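Local atomic coordinates of putative cellulase CEL6 (Mycobacterium tuberculosis, PDB entry 1UP3), a protein that probably hydrolyses internal beta-1,4-glucosidic bonds of cellulose, as an endoglucanase of glycoside hydrolase family 6. Residues Arg59-Ala64 and Gly109-Thr114; Leu165-Met170 and Ser206-Gly211. All coordinates share one frame; numbering follows the deposited sequence. Where two conformers were deposited one is given.

Contact 1 (Arg59-Ala64 and Gly109-Thr114)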
# COMPACT_ATOMS: atom_id res chain seq x y z
N ARG A 59 -9.18 -16.73 2.70
CA ARG A 59 -8.04 -17.66 2.66
C ARG A 59 -6.81 -16.96 3.21
O ARG A 59 -6.09 -17.50 4.05
CB ARG A 59 -7.78 -18.11 1.21
CG ARG A 59 -6.62 -19.02 1.01
CD ARG A 59 -6.43 -19.38 -0.45
NE ARG A 59 -5.31 -20.27 -0.64
CZ ARG A 59 -4.05 -19.86 -0.73
NH1 ARG A 59 -3.76 -18.58 -0.66
NH2 ARG A 59 -3.08 -20.74 -0.89
N TYR A 60 -6.55 -15.75 2.74
CA TYR A 60 -5.33 -15.04 3.13
C TYR A 60 -5.36 -14.64 4.61
O TYR A 60 -4.36 -14.86 5.34
CB TYR A 60 -5.12 -13.81 2.23
CG TYR A 60 -3.71 -13.25 2.33
CD1 TYR A 60 -2.69 -13.73 1.51
CD2 TYR A 60 -3.42 -12.20 3.16
CE1 TYR A 60 -1.42 -13.22 1.58
CE2 TYR A 60 -2.13 -11.67 3.23
CZ TYR A 60 -1.15 -12.20 2.44
OH TYR A 60 0.13 -11.67 2.47
N THR A 61 -6.48 -14.10 5.06
CA THR A 61 -6.57 -13.67 6.46
C THR A 61 -6.57 -14.88 7.40
O THR A 61 -6.00 -14.86 8.49
CB THR A 61 -7.76 -12.76 6.74
OG1 THR A 61 -8.98 -13.42 6.47
CG2 THR A 61 -7.75 -11.54 5.85
N GLY A 62 -7.18 -15.96 6.96
CA GLY A 62 -7.18 -17.19 7.73
C GLY A 62 -5.79 -17.82 7.81
O GLY A 62 -5.41 -18.36 8.87
N ALA A 63 -5.01 -17.75 6.72
CA ALA A 63 -3.64 -18.25 6.74
C ALA A 63 -2.77 -17.43 7.68
O ALA A 63 -1.95 -17.97 8.41
CB ALA A 63 -3.04 -18.25 5.34
N ALA A 64 -2.98 -16.12 7.66
CA ALA A 64 -2.22 -15.25 8.54
C ALA A 64 -2.53 -15.56 9.99
O ALA A 64 -1.63 -15.69 10.82
CB ALA A 64 -2.50 -13.81 8.19
N GLY A 109 -14.97 -10.86 7.29
CA GLY A 109 -15.77 -11.23 8.45
C GLY A 109 -15.36 -10.40 9.65
O GLY A 109 -15.41 -9.16 9.60
N SER A 110 -14.97 -11.08 10.72
CA SER A 110 -14.49 -10.42 11.93
C SER A 110 -13.00 -10.68 12.15
O SER A 110 -12.51 -10.53 13.27
CB SER A 110 -15.31 -10.88 13.15
OG SER A 110 -16.59 -10.28 13.13
N SER A 111 -12.29 -11.05 11.07
CA SER A 111 -10.88 -11.44 11.19
C SER A 111 -9.93 -10.25 11.22
O SER A 111 -10.22 -9.20 10.61
CB SER A 111 -10.50 -12.38 10.07
OG SER A 111 -11.36 -13.51 10.09
N PRO A 112 -8.80 -10.40 11.93
CA PRO A 112 -7.80 -9.33 11.96
C PRO A 112 -7.20 -9.09 10.58
O PRO A 112 -6.88 -10.03 9.86
CB PRO A 112 -6.71 -9.89 12.88
CG PRO A 112 -7.40 -10.87 13.67
CD PRO A 112 -8.37 -11.53 12.78
N ALA A 113 -7.09 -7.82 10.20
CA ALA A 113 -6.43 -7.46 8.95
C ALA A 113 -6.05 -5.99 9.01
O ALA A 113 -6.72 -5.19 9.67
CB ALA A 113 -7.33 -7.74 7.71
N THR A 114 -4.99 -5.65 8.30
CA THR A 114 -4.62 -4.28 8.02
C THR A 114 -4.92 -4.03 6.54
O THR A 114 -4.56 -4.86 5.70
CB THR A 114 -3.14 -4.13 8.31
OG1 THR A 114 -2.89 -4.36 9.69
CG2 THR A 114 -2.63 -2.69 8.01
O HOH W 1 -6.19 -12.60 10.38
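Ser-111 meets Thr-61 through its beta carbon, with CB of Ser-111 lying 4.0 Å from OG1 of Thr-61. Since the partner is a carbon, this is only a van der Waals touch; the hydroxyl itself is hydrogen-bonded to O of Val-57 in its own helix. A chi1 of 61° sets OG1 between the backbone N and the carbonyl carbon, within reach of that bond, and puts CG2 anti to the carbonyl carbon, beside the backbone N. Pro-112 contributes backbone rather than ring: its O stands 4.2 Å from CB of Thr-61. O of Pro-112 also accepts a hydrogen bond from a water at 2.7 Å, and the same water donates to O of Thr-61 at 3.0 Å. A helix carbonyl and a loop carbonyl, both acceptors, are thus joined by a molecule that supplies both hydrogens. At Ala-113 the strand begins, and the apolar branch takes over: CG2 of Thr-61 approaches CB of Ala-113 to 4.3 Å, methyl against methyl. One threonine therefore serves the whole approach, with its hydroxyl, beta carbon and methyl each facing a successive residue. Leu-108, closing helix 94-108, touches both Thr-61 and Ala-113, while Leu-73 of strand 72-75 also meets Thr-61. Helix 50-66 is in this way fitted against the parallel sheet where the chain leaves helix 94-108 and enters strand 113-117.

Contact 2 (Leu165-Met170 and Ser206-Gly211); sequences LSAEAM and SGLTNG
Glu-168 and Leu-208 bring the two backbones to their nearest approach, 7.2 Å between CA atoms, where the first turn of helix 167-176 passes the last part of helix 195-208. Each backbone is held locally. Ser-166 is the N-cap of the first helix, its OG accepting from N of Ala-169 at 3.0 Å in a fairly straight bond (162°), and so it occupies an amide that has no helical carbonyl before it. In the other segment, O of Ser-206 is gripped by N of Gly-211 at 2.9 Å and by N of Thr-209 at 3.2 Å, the two donors arriving from opposite faces of the carbonyl plane; Asn-210 and Gly-211 take positive phi as the chain turns away.

Both helices belong to successive beta-alpha-beta crossovers of the distorted, incomplete alpha/beta barrel of family 6, in which helix 167-176 leads into strand 184-187 and helix 195-208 into strand 213-217. Just ahead of Leu-165 lie His-161, Arg-163 and Trp-164, which line the glycan-binding site.

Across the gap Leu-208 does nearly all the touching, with a single methyl. CD1 of Leu-208 sits 3.9 Å from O of Ala-167 and 4.3 Å from CB of Ala-167. At Glu-168, CD1 of Leu-208 lies 3.9 Å from CA and 4.0 Å from CG of Glu-168. Although the CB of Glu-168 is directed away from the facing segment, chi1 (-65°) places CG beside the backbone N, obliquely across the leucine, and the chi2 bend (81°) turns the carboxylate off the line of the stem. The contact lies at the protein surface, yet its neighbours extend it: Leu-208 also touches Ala-171, and its carbonyl accepts from ND2 of Asn-175, one turn further along the same helix.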
# COMPACT_ATOMS: atom_id res chain seq x y z
N LEU A 165 0.22 16.22 -2.72
CA LEU A 165 -0.68 17.29 -2.29
C LEU A 165 -0.16 17.89 -0.99
O LEU A 165 0.59 17.26 -0.26
CB LEU A 165 -2.11 16.79 -2.07
CG LEU A 165 -2.84 16.09 -3.20
CD1 LEU A 165 -4.29 15.91 -2.77
CD2 LEU A 165 -2.70 16.90 -4.45
N SER A 166 -0.57 19.11 -0.68
CA SER A 166 -0.31 19.65 0.62
C SER A 166 -1.06 18.91 1.74
O SER A 166 -2.06 18.22 1.48
CB SER A 166 -0.69 21.12 0.68
OG SER A 166 -2.09 21.23 0.73
N ALA A 167 -0.56 19.06 2.95
CA ALA A 167 -1.21 18.46 4.13
C ALA A 167 -2.65 18.94 4.23
O ALA A 167 -3.56 18.14 4.50
CB ALA A 167 -0.46 18.76 5.41
N GLU A 168 -2.87 20.23 3.97
CA GLU A 168 -4.21 20.80 4.05
C GLU A 168 -5.14 20.22 2.98
O GLU A 168 -6.31 19.85 3.25
CB GLU A 168 -4.09 22.32 3.93
CG GLU A 168 -3.34 23.00 5.09
CD GLU A 168 -1.77 22.99 5.06
OE1 GLU A 168 -1.10 22.43 4.09
OE2 GLU A 168 -1.17 23.59 6.03
N ALA A 169 -4.65 20.12 1.75
CA ALA A 169 -5.42 19.59 0.65
C ALA A 169 -5.78 18.10 0.89
O ALA A 169 -6.94 17.68 0.68
CB ALA A 169 -4.67 19.76 -0.66
N MET A 170 -4.81 17.33 1.36
CA MET A 170 -5.05 15.90 1.56
C MET A 170 -5.95 15.71 2.79
O MET A 170 -6.84 14.85 2.78
CB MET A 170 -3.74 15.14 1.63
CG MET A 170 -3.92 13.63 1.74
SD MET A 170 -5.07 12.87 0.57
CE MET A 170 -4.02 12.64 -0.81
N SER A 206 -2.36 14.41 10.61
CA SER A 206 -3.00 13.95 11.84
C SER A 206 -3.66 15.11 12.59
O SER A 206 -4.80 15.02 13.02
CB SER A 206 -2.00 13.23 12.73
OG SER A 206 -2.61 12.80 13.94
N GLY A 207 -2.95 16.24 12.70
CA GLY A 207 -3.49 17.43 13.33
C GLY A 207 -4.73 17.98 12.67
O GLY A 207 -5.60 18.57 13.35
N LEU A 208 -4.84 17.82 11.36
CA LEU A 208 -5.96 18.31 10.56
C LEU A 208 -7.09 17.31 10.38
O LEU A 208 -8.10 17.62 9.76
CB LEU A 208 -5.43 18.76 9.19
CG LEU A 208 -4.45 19.92 9.22
CD1 LEU A 208 -3.76 20.09 7.87
CD2 LEU A 208 -5.14 21.22 9.64
N THR A 209 -6.95 16.12 10.95
CA THR A 209 -7.95 15.05 10.88
C THR A 209 -8.28 14.52 12.27
O THR A 209 -8.46 13.31 12.45
CB THR A 209 -7.45 13.88 10.01
OG1 THR A 209 -6.15 13.46 10.47
CG2 THR A 209 -7.27 14.32 8.60
N ASN A 210 -8.26 15.40 13.25
CA ASN A 210 -8.67 15.03 14.63
C ASN A 210 -7.88 13.88 15.23
O ASN A 210 -8.39 13.07 15.98
CB ASN A 210 -10.17 14.72 14.66
CG ASN A 210 -10.77 14.84 16.07
OD1 ASN A 210 -10.56 15.84 16.76
ND2 ASN A 210 -11.51 13.79 16.49
N GLY A 211 -6.59 13.84 14.93
CA GLY A 211 -5.68 12.90 15.56
C GLY A 211 -5.60 11.53 14.94
O GLY A 211 -5.25 10.56 15.62

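Contact 1 closes before contact 2 opens, so the two follow in series along one family 6 domain. Their centres lie about 30 Å apart and their nearest atoms about 16 Å, and they do not touch. What they share is the seven-stranded parallel sheet, whose strands follow one another in chain order. Contact 1 belongs to its early half, around strands 72-75 and 113-117; contact 2 joins the helices that flank strand 184-187 in sequence. Segment 165-170 starts directly after His-161, Arg-163 and Trp-164 of the glycan site, so contact 2 adjoins a substrate-binding loop. Contact 1 packs an early helix on the sheet far from it; segment 59-64 also carries residues of a polyether pocket.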